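Long-range contacts in dual specificity phosphatase 28 (Homo sapiens, PDB 5Y15), which dephosphorylates a synthetic phosphate ester in vitro but has almost no detectable activity on phosphotyrosine and still less or none on phosphothreonine and phosphoserine: residues A[70-75]-A[89-94]; A[131-136]-A[161-166]. The protein carries 2 engineered substitutions. All coordinates share one frame; numbering follows the deposited sequence.

Contact 1 (A[70-75]-A[89-94])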
ATOM      1  N   VAL A  70      -6.514   2.852  -3.073  1.00 30.34           N
ATOM      2  CA  VAL A  70      -6.451   2.777  -1.622  1.00 29.46           C
ATOM      3  C   VAL A  70      -7.865   2.504  -1.154  1.00 34.12           C
ATOM      4  O   VAL A  70      -8.723   3.397  -1.198  1.00 28.00           O
ATOM      5  CB  VAL A  70      -5.894   4.058  -0.986  1.00 31.35           C
ATOM      6  CG1 VAL A  70      -5.800   3.895   0.549  1.00 20.72           C
ATOM      7  CG2 VAL A  70      -4.521   4.426  -1.590  1.00 26.28           C
ATOM      8  N   ASN A  71      -8.093   1.280  -0.684  1.00 29.83           N
ATOM      9  CA  ASN A  71      -9.407   0.796  -0.253  1.00 26.61           C
ATOM     10  C   ASN A  71      -9.429   0.983   1.251  1.00 28.71           C
ATOM     11  O   ASN A  71      -8.819   0.207   1.982  1.00 39.26           O
ATOM     12  CB  ASN A  71      -9.559  -0.667  -0.673  1.00 34.93           C
ATOM     13  CG  ASN A  71     -10.926  -1.296  -0.318  1.00 36.61           C
ATOM     14  OD1 ASN A  71     -11.731  -0.758   0.448  1.00 36.73           O
ATOM     15  ND2 ASN A  71     -11.158  -2.475  -0.868  1.00 38.05           N
ATOM     16  N   VAL A  72     -10.085   2.039   1.723  1.00 26.35           N
ATOM     17  CA  VAL A  72     -10.121   2.335   3.169  1.00 24.94           C
ATOM     18  C   VAL A  72     -11.382   1.684   3.718  1.00 37.68           C
ATOM     19  O   VAL A  72     -12.422   2.318   3.942  1.00 27.67           O
ATOM     20  CB  VAL A  72     -10.063   3.840   3.445  1.00 28.13           C
ATOM     21  CG1 VAL A  72      -9.630   4.096   4.898  1.00 24.78           C
ATOM     22  CG2 VAL A  72      -9.128   4.551   2.434  1.00 22.75           C
ATOM     23  N   SER A  73     -11.285   0.384   4.009  1.00 32.57           N
ATOM     24  CA  SER A  73     -12.410  -0.342   4.587  1.00 31.80           C
ATOM     25  C   SER A  73     -11.966  -1.742   4.951  1.00 31.37           C
ATOM     26  O   SER A  73     -10.956  -2.241   4.459  1.00 35.37           O
ATOM     27  CB  SER A  73     -13.587  -0.452   3.622  1.00 25.48           C
ATOM     28  OG  SER A  73     -13.265  -1.431   2.663  1.00 25.31           O
ATOM     29  N   ARG A  74     -12.802  -2.412   5.736  1.00 34.73           N
ATOM     30  CA  ARG A  74     -12.518  -3.794   6.072  1.00 38.54           C
ATOM     31  C   ARG A  74     -13.213  -4.753   5.137  1.00 36.18           C
ATOM     32  O   ARG A  74     -12.679  -5.837   4.887  1.00 39.56           O
ATOM     33  CB  ARG A  74     -12.958  -4.088   7.505  1.00 37.15           C
ATOM     34  CG  ARG A  74     -12.206  -3.287   8.537  1.00 31.73           C
ATOM     35  CD  ARG A  74     -12.633  -3.722   9.913  1.00 43.16           C
ATOM     36  NE  ARG A  74     -11.985  -2.966  10.978  1.00 35.71           N
ATOM     37  CZ  ARG A  74     -10.965  -3.429  11.688  1.00 45.15           C
ATOM     38  NH1 ARG A  74     -10.475  -4.633  11.417  1.00 53.91           N
ATOM     39  NH2 ARG A  74     -10.428  -2.694  12.654  1.00 39.12           N
ATOM     40  N   GLN A  75     -14.314  -4.330   4.506  1.00 41.74           N
ATOM     41  CA  GLN A  75     -15.163  -5.270   3.794  1.00 41.55           C
ATOM     42  C   GLN A  75     -15.515  -4.824   2.394  1.00 46.43           C
ATOM     43  O   GLN A  75     -16.235  -5.562   1.719  1.00 36.37           O
ATOM     44  CB  GLN A  75     -16.508  -5.461   4.529  1.00 45.66           C
ATOM     45  CG  GLN A  75     -16.457  -5.854   5.990  1.00 38.88           C
ATOM     46  CD  GLN A  75     -15.672  -7.109   6.238  1.00 53.31           C
ATOM     47  OE1 GLN A  75     -15.466  -7.919   5.329  1.00 51.30           O
ATOM     48  NE2 GLN A  75     -15.239  -7.296   7.483  1.00 47.26           N
ATOM     49  N   VAL A  89      -6.710  -0.476   3.727  1.00 26.07           N
ATOM     50  CA  VAL A  89      -6.530   0.112   5.050  1.00 26.76           C
ATOM     51  C   VAL A  89      -7.731  -0.314   5.876  1.00 31.65           C
ATOM     52  O   VAL A  89      -8.813   0.263   5.731  1.00 30.63           O
ATOM     53  CB  VAL A  89      -6.379   1.638   4.939  1.00 32.17           C
ATOM     54  CG1 VAL A  89      -6.225   2.312   6.303  1.00 23.91           C
ATOM     55  CG2 VAL A  89      -5.186   1.928   4.089  1.00 23.06           C
ATOM     56  N   PRO A  90      -7.586  -1.328   6.722  1.00 35.28           N
ATOM     57  CA  PRO A  90      -8.754  -1.994   7.315  1.00 33.19           C
ATOM     58  C   PRO A  90      -9.354  -1.272   8.499  1.00 37.49           C
ATOM     59  O   PRO A  90      -8.924  -1.485   9.639  1.00 40.09           O
ATOM     60  CB  PRO A  90      -8.205  -3.363   7.740  1.00 30.49           C
ATOM     61  CG  PRO A  90      -6.740  -3.222   7.819  1.00 33.90           C
ATOM     62  CD  PRO A  90      -6.319  -1.889   7.209  1.00 37.86           C
ATOM     63  N   VAL A  91     -10.320  -0.395   8.249  1.00 31.22           N
ATOM     64  CA  VAL A  91     -11.040   0.272   9.324  1.00 28.18           C
ATOM     65  C   VAL A  91     -12.501   0.349   8.932  1.00 35.79           C
ATOM     66  O   VAL A  91     -12.844   0.455   7.750  1.00 33.08           O
ATOM     67  CB  VAL A  91     -10.504   1.703   9.650  1.00 42.31           C
ATOM     68  CG1 VAL A  91      -9.126   1.664  10.256  1.00 34.73           C
ATOM     69  CG2 VAL A  91     -10.509   2.599   8.387  1.00 23.40           C
ATOM     70  N   PHE A  92     -13.366   0.258   9.937  1.00 41.40           N
ATOM     71  CA  PHE A  92     -14.756   0.599   9.711  1.00 41.24           C
ATOM     72  C   PHE A  92     -14.886   2.113   9.811  1.00 41.28           C
ATOM     73  O   PHE A  92     -14.042   2.802  10.390  1.00 34.90           O
ATOM     74  CB  PHE A  92     -15.698  -0.038  10.752  1.00 40.96           C
ATOM     75  CG  PHE A  92     -15.891  -1.537  10.615  1.00 37.88           C
ATOM     76  CD1 PHE A  92     -16.416  -2.091   9.459  1.00 46.95           C
ATOM     77  CD2 PHE A  92     -15.594  -2.373  11.672  1.00 38.38           C
ATOM     78  CE1 PHE A  92     -16.610  -3.463   9.348  1.00 46.36           C
ATOM     79  CE2 PHE A  92     -15.788  -3.758  11.578  1.00 43.96           C
ATOM     80  CZ  PHE A  92     -16.293  -4.299  10.409  1.00 46.38           C
ATOM     81  N   ASP A  93     -15.982   2.635   9.282  1.00 49.72           N
ATOM     82  CA  ASP A  93     -16.230   4.064   9.421  1.00 35.85           C
ATOM     83  C   ASP A  93     -16.780   4.293  10.827  1.00 36.88           C
ATOM     84  O   ASP A  93     -17.977   4.474  11.051  1.00 36.72           O
ATOM     85  CB  ASP A  93     -17.175   4.557   8.336  1.00 40.20           C
ATOM     86  CG  ASP A  93     -17.425   6.051   8.429  1.00 38.60           C
ATOM     87  OD1 ASP A  93     -16.794   6.695   9.294  1.00 34.61           O
ATOM     88  OD2 ASP A  93     -18.256   6.564   7.650  1.00 36.55           O
ATOM     89  N   ASP A  94     -15.871   4.250  11.796  1.00 33.27           N
ATOM     90  CA  ASP A  94     -16.295   4.300  13.168  1.00 35.76           C
ATOM     91  C   ASP A  94     -15.320   5.157  13.954  1.00 33.55           C
ATOM     92  O   ASP A  94     -14.094   5.008  13.807  1.00 37.35           O
ATOM     93  CB  ASP A  94     -16.366   2.859  13.734  1.00 37.62           C
ATOM     94  CG  ASP A  94     -16.859   2.792  15.162  1.00 40.61           C
ATOM     95  OD1 ASP A  94     -16.288   3.441  16.059  1.00 45.47           O
ATOM     96  OD2 ASP A  94     -17.862   2.085  15.386  1.00 59.19           O
TER
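Asn71 and Val89 join the ends of two neighbouring parallel strands, 66-71 and 85-88, at one edge of the mixed sheet of the dual-specificity phosphatase domain. Val89 N donates to Asn71 O at 2.8 Å, continuing the ladder as both chains leave the sheet. Just beyond it, Val72 forms the centre of an inverse gamma turn. Beneath this backbone runs a row of valines: Val70 CG1 meets Val89 CG2, while Val72 CG1 lies 3.9 Å from Val91 CG2. Val72 also comes close to the engineered Ser124, at the position of the phosphocysteine intermediate.

Arg74 shows how one long side chain can use each part of its length differently. Arg74 CB sits 4.1 Å from Phe92 CE1. Arg74 CG, anti to the carbonyl carbon (chi1 -63°), rests 3.5 Å from Val91 N and also touches Pro90 CB. From there the chain runs extended to NE and carries Arg74 CD over the centre of the Phe92 ring, 3.6 Å from its centroid and only 13° off the normal, a CH-pi contact. The guanidinium is tilted 39° to that ring; Pro90 O covers one of its faces, 3.5 Å from Arg74 CZ, and Phe92 N lies at its edge. NH1 and NH2 end beside the same Pro90 oxygen. NE forms a salt bridge with Glu97, which also accepts from Phe92 N. Ser73 CA makes a CA-H...O contact of 3.3 Å with Val91 O, a carbonyl that also accepts from Arg130 NH1.

Contact 2 (A[131-136]-A[161-166])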
ATOM      1  N   SER A 131     -12.285   7.668   3.150  1.00 25.17           N
ATOM      2  CA  SER A 131     -11.501   8.087   2.007  1.00 31.12           C
ATOM      3  C   SER A 131     -11.225   9.587   2.046  1.00 34.02           C
ATOM      4  O   SER A 131     -10.161  10.028   1.602  1.00 29.92           O
ATOM      5  CB  SER A 131     -12.226   7.702   0.730  1.00 30.78           C
ATOM      6  OG  SER A 131     -13.505   8.318   0.726  1.00 34.42           O
ATOM      7  N   ALA A 132     -12.141  10.368   2.617  1.00 29.63           N
ATOM      8  CA  ALA A 132     -11.907  11.798   2.723  1.00 37.38           C
ATOM      9  C   ALA A 132     -10.809  12.078   3.730  1.00 41.87           C
ATOM     10  O   ALA A 132      -9.982  12.980   3.524  1.00 35.91           O
ATOM     11  CB  ALA A 132     -13.194  12.523   3.119  1.00 25.91           C
ATOM     12  N   ALA A 133     -10.795  11.312   4.826  1.00 29.07           N
ATOM     13  CA  ALA A 133      -9.752  11.469   5.831  1.00 33.66           C
ATOM     14  C   ALA A 133      -8.388  11.119   5.255  1.00 26.18           C
ATOM     15  O   ALA A 133      -7.417  11.846   5.477  1.00 32.28           O
ATOM     16  CB  ALA A 133     -10.052  10.598   7.050  1.00 37.47           C
ATOM     17  N   VAL A 134      -8.297  10.020   4.498  1.00 31.45           N
ATOM     18  CA  VAL A 134      -7.000   9.644   3.922  1.00 26.42           C
ATOM     19  C   VAL A 134      -6.540  10.680   2.893  1.00 32.34           C
ATOM     20  O   VAL A 134      -5.355  11.045   2.843  1.00 28.22           O
ATOM     21  CB  VAL A 134      -7.068   8.231   3.316  1.00 33.68           C
ATOM     22  CG1 VAL A 134      -5.804   7.939   2.523  1.00 24.13           C
ATOM     23  CG2 VAL A 134      -7.250   7.177   4.420  1.00 26.26           C
ATOM     24  N   CYS A 135      -7.458  11.167   2.047  1.00 33.54           N
ATOM     25  CA  CYS A 135      -7.074  12.220   1.097  1.00 38.15           C
ATOM     26  C   CYS A 135      -6.561  13.459   1.826  1.00 32.54           C
ATOM     27  O   CYS A 135      -5.539  14.052   1.446  1.00 32.13           O
ATOM     28  CB  CYS A 135      -8.261  12.584   0.203  1.00 24.21           C
ATOM     29  SG  CYS A 135      -8.514  11.374  -1.084  1.00 31.95           S
ATOM     30  N   THR A 136      -7.254  13.857   2.890  1.00 30.42           N
ATOM     31  CA  THR A 136      -6.823  15.014   3.656  1.00 25.97           C
ATOM     32  C   THR A 136      -5.422  14.817   4.225  1.00 40.22           C
ATOM     33  O   THR A 136      -4.534  15.682   4.074  1.00 34.42           O
ATOM     34  CB  THR A 136      -7.828  15.251   4.774  1.00 26.65           C
ATOM     35  OG1 THR A 136      -9.120  15.401   4.191  1.00 34.25           O
ATOM     36  CG2 THR A 136      -7.484  16.480   5.570  1.00 26.89           C
ATOM     37  N   ALA A 161     -18.152  15.217   1.615  1.00 41.89           N
ATOM     38  CA  ALA A 161     -17.017  14.802   2.437  1.00 37.73           C
ATOM     39  C   ALA A 161     -17.200  15.208   3.886  1.00 39.24           C
ATOM     40  O   ALA A 161     -17.514  16.362   4.188  1.00 33.80           O
ATOM     41  CB  ALA A 161     -15.715  15.374   1.899  1.00 31.41           C
ATOM     42  N   GLU A 162     -16.989  14.241   4.779  1.00 35.34           N
ATOM     43  CA  GLU A 162     -17.132  14.402   6.216  1.00 38.05           C
ATOM     44  C   GLU A 162     -16.467  13.265   6.980  1.00 45.27           C
ATOM     45  O   GLU A 162     -17.115  12.255   7.254  1.00 35.95           O
ATOM     46  CB  GLU A 162     -18.599  14.459   6.636  1.00 45.61           C
ATOM     47  CG  GLU A 162     -18.730  14.974   8.042  1.00 42.24           C
ATOM     48  CD  GLU A 162     -20.134  15.326   8.418  1.00 59.68           C
ATOM     49  OE1 GLU A 162     -21.060  14.600   8.005  1.00 44.23           O
ATOM     50  OE2 GLU A 162     -20.296  16.324   9.157  1.00 68.04           O
ATOM     51  N   PRO A 163     -15.191  13.390   7.339  1.00 46.44           N
ATOM     52  CA  PRO A 163     -14.592  12.410   8.248  1.00 35.24           C
ATOM     53  C   PRO A 163     -15.387  12.405   9.532  1.00 40.05           C
ATOM     54  O   PRO A 163     -15.786  13.464  10.020  1.00 35.06           O
ATOM     55  CB  PRO A 163     -13.181  12.970   8.485  1.00 40.74           C
ATOM     56  CG  PRO A 163     -12.885  13.735   7.216  1.00 35.13           C
ATOM     57  CD  PRO A 163     -14.207  14.398   6.900  1.00 36.01           C
ATOM     58  N   ASN A 164     -15.614  11.207  10.086  1.00 39.79           N
ATOM     59  CA  ASN A 164     -16.377  11.114  11.325  1.00 36.10           C
ATOM     60  C   ASN A 164     -15.588  11.793  12.443  1.00 32.00           C
ATOM     61  O   ASN A 164     -14.391  12.057  12.291  1.00 41.17           O
ATOM     62  CB  ASN A 164     -16.753   9.652  11.642  1.00 42.73           C
ATOM     63  CG  ASN A 164     -15.598   8.800  12.171  1.00 35.34           C
ATOM     64  OD1 ASN A 164     -14.934   9.150  13.145  1.00 40.35           O
ATOM     65  ND2 ASN A 164     -15.409   7.640  11.557  1.00 29.68           N
ATOM     66  N   PRO A 165     -16.244  12.159  13.553  1.00 33.82           N
ATOM     67  CA  PRO A 165     -15.545  12.978  14.558  1.00 38.54           C
ATOM     68  C   PRO A 165     -14.278  12.351  15.085  1.00 38.58           C
ATOM     69  O   PRO A 165     -13.323  13.076  15.402  1.00 42.16           O
ATOM     70  CB  PRO A 165     -16.590  13.121  15.673  1.00 35.30           C
ATOM     71  CG  PRO A 165     -17.862  12.946  14.984  1.00 37.47           C
ATOM     72  CD  PRO A 165     -17.635  11.909  13.958  1.00 34.90           C
ATOM     73  N   GLY A 166     -14.225  11.022  15.171  1.00 40.50           N
ATOM     74  CA  GLY A 166     -13.002  10.386  15.621  1.00 39.17           C
ATOM     75  C   GLY A 166     -11.887  10.556  14.609  1.00 34.02           C
ATOM     76  O   GLY A 166     -10.751  10.873  14.970  1.00 31.41           O
TER
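Where Ala132 packs on Ala161 and Pro163, its own flat peptide carbonyl is gripped from opposite faces: Thr136 N makes the ordinary helical bond, and Thr136 OG1 donates to Ala132 O at 2.7 Å, tilted 31° from the plane. With chi1 at -56° the hydroxyl folds back along its own helix. The puckered ring of Pro163 rests on the same turn. Pro163 CG approaches Ala133 N at 4.0 Å, and Pro163 CB lies 4.2 Å from Ala133 CB. Phe151, from helix 147-157, adds to the packing around this ring. Ala161 CB lies 4.0 Å from Ala132 CB.

Right after Pro163, Asn164 is the N-cap of helix 165-179. Asn164 OD1 accepts a strongly bent, weak bond from Gly166 N, 2.8 Å long, and a further one from Phe167 N.

Such a seam joins the helix that follows the phosphate-binding signature loop of the phosphatase fold to the approach of the C-terminal helix. Ser131 OG, bonded to the OG of the engineered Ser124, shows how near the active site this helix begins. The side-chain contacts are between small apolar groups, with the proline ring also resting on the Ala133 backbone. Between the segments this is non-directional van der Waals packing, and the loop's position probably also depends on neighbouring bonds, Glu162 with the Arg128 backbone and Asn164 N with Ser129 OG.

How the contacts relate
Both contacts are largely buried, but contact 1 reaches the surface through Phe92 and Gln75, whereas in contact 2 the touching side chains are small and mostly buried. They hold different elements: contact 1 ties the ends of two parallel strands and their loops, contact 2 a central helix and the loop leading to the last one. Contact 1 mixes backbone bonding, valine packing and the arginine's aliphatic chain over an aromatic ring; contact 2 relies on alanine and proline. The two touch in two places. Val72 CG2 packs on Val134 CG2 at 3.8 Å in the interior, and Asp93 OD1 probably bonds Asn164 ND2 at 2.8 Å, linking loop 89-94 to the N-cap of helix 165-179.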